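PDB 1OSD: hypothetical protein MerP from Cupriavidus metallidurans, which binds mercury in the periplasm as part of bacterial mercury resistance, probably handing the ion on to a membrane transporter. Local coordinates for residues M12-S15 and A16-I19; T52-Q55 and K56-A60. All coordinates share one frame; numbering follows the deposited sequence.

Contact 1: residues M12-S15 and A16-I19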
loop_
_atom_site.group_PDB
_atom_site.type_symbol
_atom_site.label_atom_id
_atom_site.label_comp_id
_atom_site.label_asym_id
_atom_site.label_seq_id
_atom_site.Cartn_x
_atom_site.Cartn_y
_atom_site.Cartn_z
ATOM N N MET A 12 4.386 5.107 8.948
ATOM C CA MET A 12 5.471 4.211 8.621
ATOM C C MET A 12 6.837 4.772 9.128
ATOM O O MET A 12 7.682 5.234 8.358
ATOM C CB MET A 12 5.450 3.983 7.093
ATOM C CG MET A 12 6.311 2.852 6.571
ATOM S SD MET A 12 7.112 3.260 5.030
ATOM C CE MET A 12 5.661 3.252 3.949
ATOM N N THR A 13 7.009 4.755 10.457
ATOM C CA THR A 13 8.128 5.383 11.110
ATOM C C THR A 13 9.081 4.420 11.814
ATOM O O THR A 13 10.071 4.870 12.368
ATOM C CB THR A 13 7.634 6.418 12.153
ATOM O OG1 THR A 13 6.794 5.763 13.158
ATOM C CG2 THR A 13 6.827 7.485 11.456
ATOM N N CYS A 14 8.738 3.127 11.851
ATOM C CA CYS A 14 9.489 2.112 12.588
ATOM C C CYS A 14 10.188 1.290 11.501
ATOM O O CYS A 14 9.647 1.203 10.360
ATOM C CB CYS A 14 8.576 1.169 13.463
ATOM S SG CYS A 14 7.699 -0.177 12.622
ATOM N N SER A 15 11.377 0.756 11.844
ATOM C CA SER A 15 12.254 0.156 10.865
ATOM C C SER A 15 11.638 -1.024 10.110
ATOM O O SER A 15 12.000 -1.195 9.004
ATOM C CB SER A 15 13.586 -0.296 11.493
ATOM O OG SER A 15 13.270 -1.357 12.267
ATOM N N ALA A 16 10.720 -1.813 10.742
ATOM C CA ALA A 16 10.136 -2.946 10.067
ATOM C C ALA A 16 8.749 -2.599 9.360
ATOM O O ALA A 16 8.170 -3.413 8.698
ATOM C CB ALA A 16 9.923 -3.994 11.074
ATOM N N CYS A 17 8.262 -1.409 9.628
ATOM C CA CYS A 17 7.004 -0.849 9.150
ATOM C C CYS A 17 6.870 -0.928 7.654
ATOM O O CYS A 17 5.754 -1.167 7.150
ATOM C CB CYS A 17 6.824 0.620 9.653
ATOM S SG CYS A 17 6.329 0.763 11.433
ATOM N N PRO A 18 7.962 -0.685 6.883
ATOM C CA PRO A 18 7.855 -0.902 5.411
ATOM C C PRO A 18 7.365 -2.317 5.103
ATOM O O PRO A 18 6.502 -2.512 4.231
ATOM C CB PRO A 18 9.280 -0.608 4.903
ATOM C CG PRO A 18 9.696 0.496 5.867
ATOM C CD PRO A 18 9.273 -0.093 7.238
ATOM N N ILE A 19 7.890 -3.285 5.829
ATOM C CA ILE A 19 7.524 -4.654 5.553
ATOM C C ILE A 19 6.136 -5.030 6.036
ATOM O O ILE A 19 5.424 -5.799 5.368
ATOM C CB ILE A 19 8.639 -5.581 6.023
ATOM C CG1 ILE A 19 9.851 -5.397 5.031
ATOM C CG2 ILE A 19 8.124 -7.028 6.164
ATOM C CD1 ILE A 19 10.842 -6.465 5.018
#
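Cys14 and Cys17 are joined by a disulfide, SG to SG 2.0 Å, that closes the loop which in heavy-metal-associated domains typically holds the metal, just where it runs into helix 17-26. The bridge has a right-handed twist, its chi3 of 108° somewhat wider than the usual 90° or so. Its two halves are set differently: Cys14 holds SG between its backbone N and carbonyl carbon (chi1 79°), whereas SG of Cys17 turns back beside its own N (chi1 -76°). A type I turn from Cys14 to Cys17 brings the ends together, and Cys17 N donates to Cys14 O at 3.0 Å, a bent bond whose donor stands well above the carbonyl plane. The dense side lies inward. There Met12, in the conformer described of the two modelled, rests CG 3.8 Å from Cys17 CB, and Tyr66 touches Cys17 from another loop. Pro18 also sets CD against the carbonyl oxygens of Cys14 and Ser15. On the outer side, Ser15 and Ala16 carry their short side chains at the exposed crest of the turn. With both sulfurs spent on each other, this is the oxidized form of a CxxC site; its thiols would probably need reduction before binding mercury, as expected for this family.

Contact 2: residues T52-Q55 and K56-A60; sequences TSVQ and KLTKA
Thr52 and Lys56 meet at the start of helix 54-63, the second helix of a ferredoxin-like βαββαβ fold, where Ser53 occupies the N-cap position. Backbone bonds build the first turns: Leu57 N donates to Ser53 O at 3.0 Å, and Thr58 N to Val54 O at 2.9 Å. Lys59 N continues the series to Gln55 O.

Van der Waals contacts line the flanks. Methylene CB of Lys56 passes 3.4 Å from Thr52 OG1, while CG approaches Ser53 OG at 3.7 Å. Across the next turn, Val54 CG1 lies 3.9 Å from Thr58 CG2. Leu57 folds CG over Ser53 O, and its side chain also reaches Val5, Val45 and Phe47, which seats this face of the helix on the sheet. Lys59 leads outward instead, forming a salt bridge with Asp63.

One side-chain bond adds to the backbone pattern. Thr58 keeps its hydroxyl between its own N and carbonyl carbon (chi1 66°), which turns it back along the helix. Gln55 O, already bonded to Lys59 N at 2.9 Å, thus gains a second donor from the same face of its plane: Thr58 OG1 at 3.2 Å, 35° out of that plane.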
loop_
_atom_site.group_PDB
_atom_site.type_symbol
_atom_site.label_atom_id
_atom_site.label_comp_id
_atom_site.label_asym_id
_atom_site.label_seq_id
_atom_site.Cartn_x
_atom_site.Cartn_y
_atom_site.Cartn_z
ATOM N N THR A 52 -9.529 -5.350 -7.575
ATOM C CA THR A 52 -9.469 -4.581 -6.360
ATOM C C THR A 52 -9.416 -3.094 -6.647
ATOM O O THR A 52 -9.512 -2.677 -7.814
ATOM C CB THR A 52 -8.278 -5.117 -5.438
ATOM O OG1 THR A 52 -8.389 -4.569 -4.122
ATOM C CG2 THR A 52 -6.857 -4.711 -5.933
ATOM N N SER A 53 -9.288 -2.272 -5.603
ATOM C CA SER A 53 -9.314 -0.813 -5.800
ATOM C C SER A 53 -8.518 -0.083 -4.766
ATOM O O SER A 53 -8.069 -0.681 -3.787
ATOM C CB SER A 53 -10.787 -0.328 -5.769
ATOM O OG SER A 53 -11.289 -0.556 -4.502
ATOM N N VAL A 54 -8.327 1.214 -4.957
ATOM C CA VAL A 54 -7.500 2.007 -4.076
ATOM C C VAL A 54 -8.066 2.008 -2.671
ATOM O O VAL A 54 -7.276 1.968 -1.691
ATOM C CB VAL A 54 -7.321 3.495 -4.625
ATOM C CG1 VAL A 54 -6.779 4.433 -3.579
ATOM C CG2 VAL A 54 -6.502 3.515 -5.977
ATOM N N GLN A 55 -9.399 2.042 -2.550
ATOM C CA GLN A 55 -10.031 1.988 -1.258
ATOM C C GLN A 55 -9.782 0.681 -0.525
ATOM O O GLN A 55 -9.579 0.681 0.660
ATOM C CB GLN A 55 -11.513 2.391 -1.343
ATOM C CG GLN A 55 -12.555 1.421 -0.771
ATOM C CD GLN A 55 -12.627 1.392 0.754
ATOM O OE1 GLN A 55 -12.301 2.409 1.433
ATOM N NE2 GLN A 55 -13.013 0.230 1.311
ATOM N N LYS A 56 -9.775 -0.442 -1.242
ATOM C CA LYS A 56 -9.486 -1.701 -0.621
ATOM C C LYS A 56 -8.034 -1.749 -0.203
ATOM O O LYS A 56 -7.694 -2.390 0.757
ATOM C CB LYS A 56 -9.812 -2.852 -1.579
ATOM C CG LYS A 56 -11.347 -3.105 -1.858
ATOM C CD LYS A 56 -12.133 -3.751 -0.680
ATOM C CE LYS A 56 -13.651 -3.951 -1.000
ATOM N NZ LYS A 56 -13.770 -4.575 -2.362
ATOM N N LEU A 57 -7.136 -1.133 -0.951
ATOM C CA LEU A 57 -5.742 -1.023 -0.543
ATOM C C LEU A 57 -5.499 -0.166 0.729
ATOM O O LEU A 57 -4.758 -0.511 1.685
ATOM C CB LEU A 57 -4.881 -0.445 -1.746
ATOM C CG LEU A 57 -4.846 -1.267 -2.995
ATOM C CD1 LEU A 57 -4.024 -0.489 -4.040
ATOM C CD2 LEU A 57 -4.275 -2.757 -2.805
ATOM N N THR A 58 -6.147 0.983 0.739
ATOM C CA THR A 58 -5.971 1.875 1.882
ATOM C C THR A 58 -6.684 1.256 3.106
ATOM O O THR A 58 -6.209 1.450 4.249
ATOM C CB THR A 58 -6.442 3.300 1.587
ATOM O OG1 THR A 58 -7.812 3.236 1.411
ATOM C CG2 THR A 58 -5.831 3.965 0.221
ATOM N N LYS A 59 -7.752 0.458 2.900
ATOM C CA LYS A 59 -8.313 -0.306 4.027
ATOM C C LYS A 59 -7.291 -1.332 4.474
ATOM O O LYS A 59 -7.053 -1.491 5.630
ATOM C CB LYS A 59 -9.656 -0.945 3.728
ATOM C CG LYS A 59 -10.036 -2.164 4.599
ATOM C CD LYS A 59 -11.117 -1.967 5.743
ATOM C CE LYS A 59 -12.152 -3.198 5.793
ATOM N NZ LYS A 59 -11.559 -4.610 5.854
ATOM N N ALA A 60 -6.633 -2.058 3.591
ATOM C CA ALA A 60 -5.709 -3.052 4.089
ATOM C C ALA A 60 -4.613 -2.443 5.012
ATOM O O ALA A 60 -4.101 -3.099 5.971
ATOM C CB ALA A 60 -5.050 -3.751 2.878
#

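How the contacts relate
The two contacts sit on opposite sides of the chain's centre, their own centres about 19 Å apart, and they do not touch. Each opens one of the domain's two helices: contact 1 leads from the disulfide-closed loop into helix 17-26, contact 2 starts helix 54-63. Both are partly buried, but contact 1 lies farther out, and the only residues it buries are Met12 and Cys17, whereas contact 2 sends Thr52 and Leu57 against strand 42-48. Their chemistry follows their place. The loop is closed covalently by sulfur, with one backbone bond across the turn in support; the helix start relies on repeated amide-to-carbonyl bonds, an aliphatic inner face and charged lysines outside.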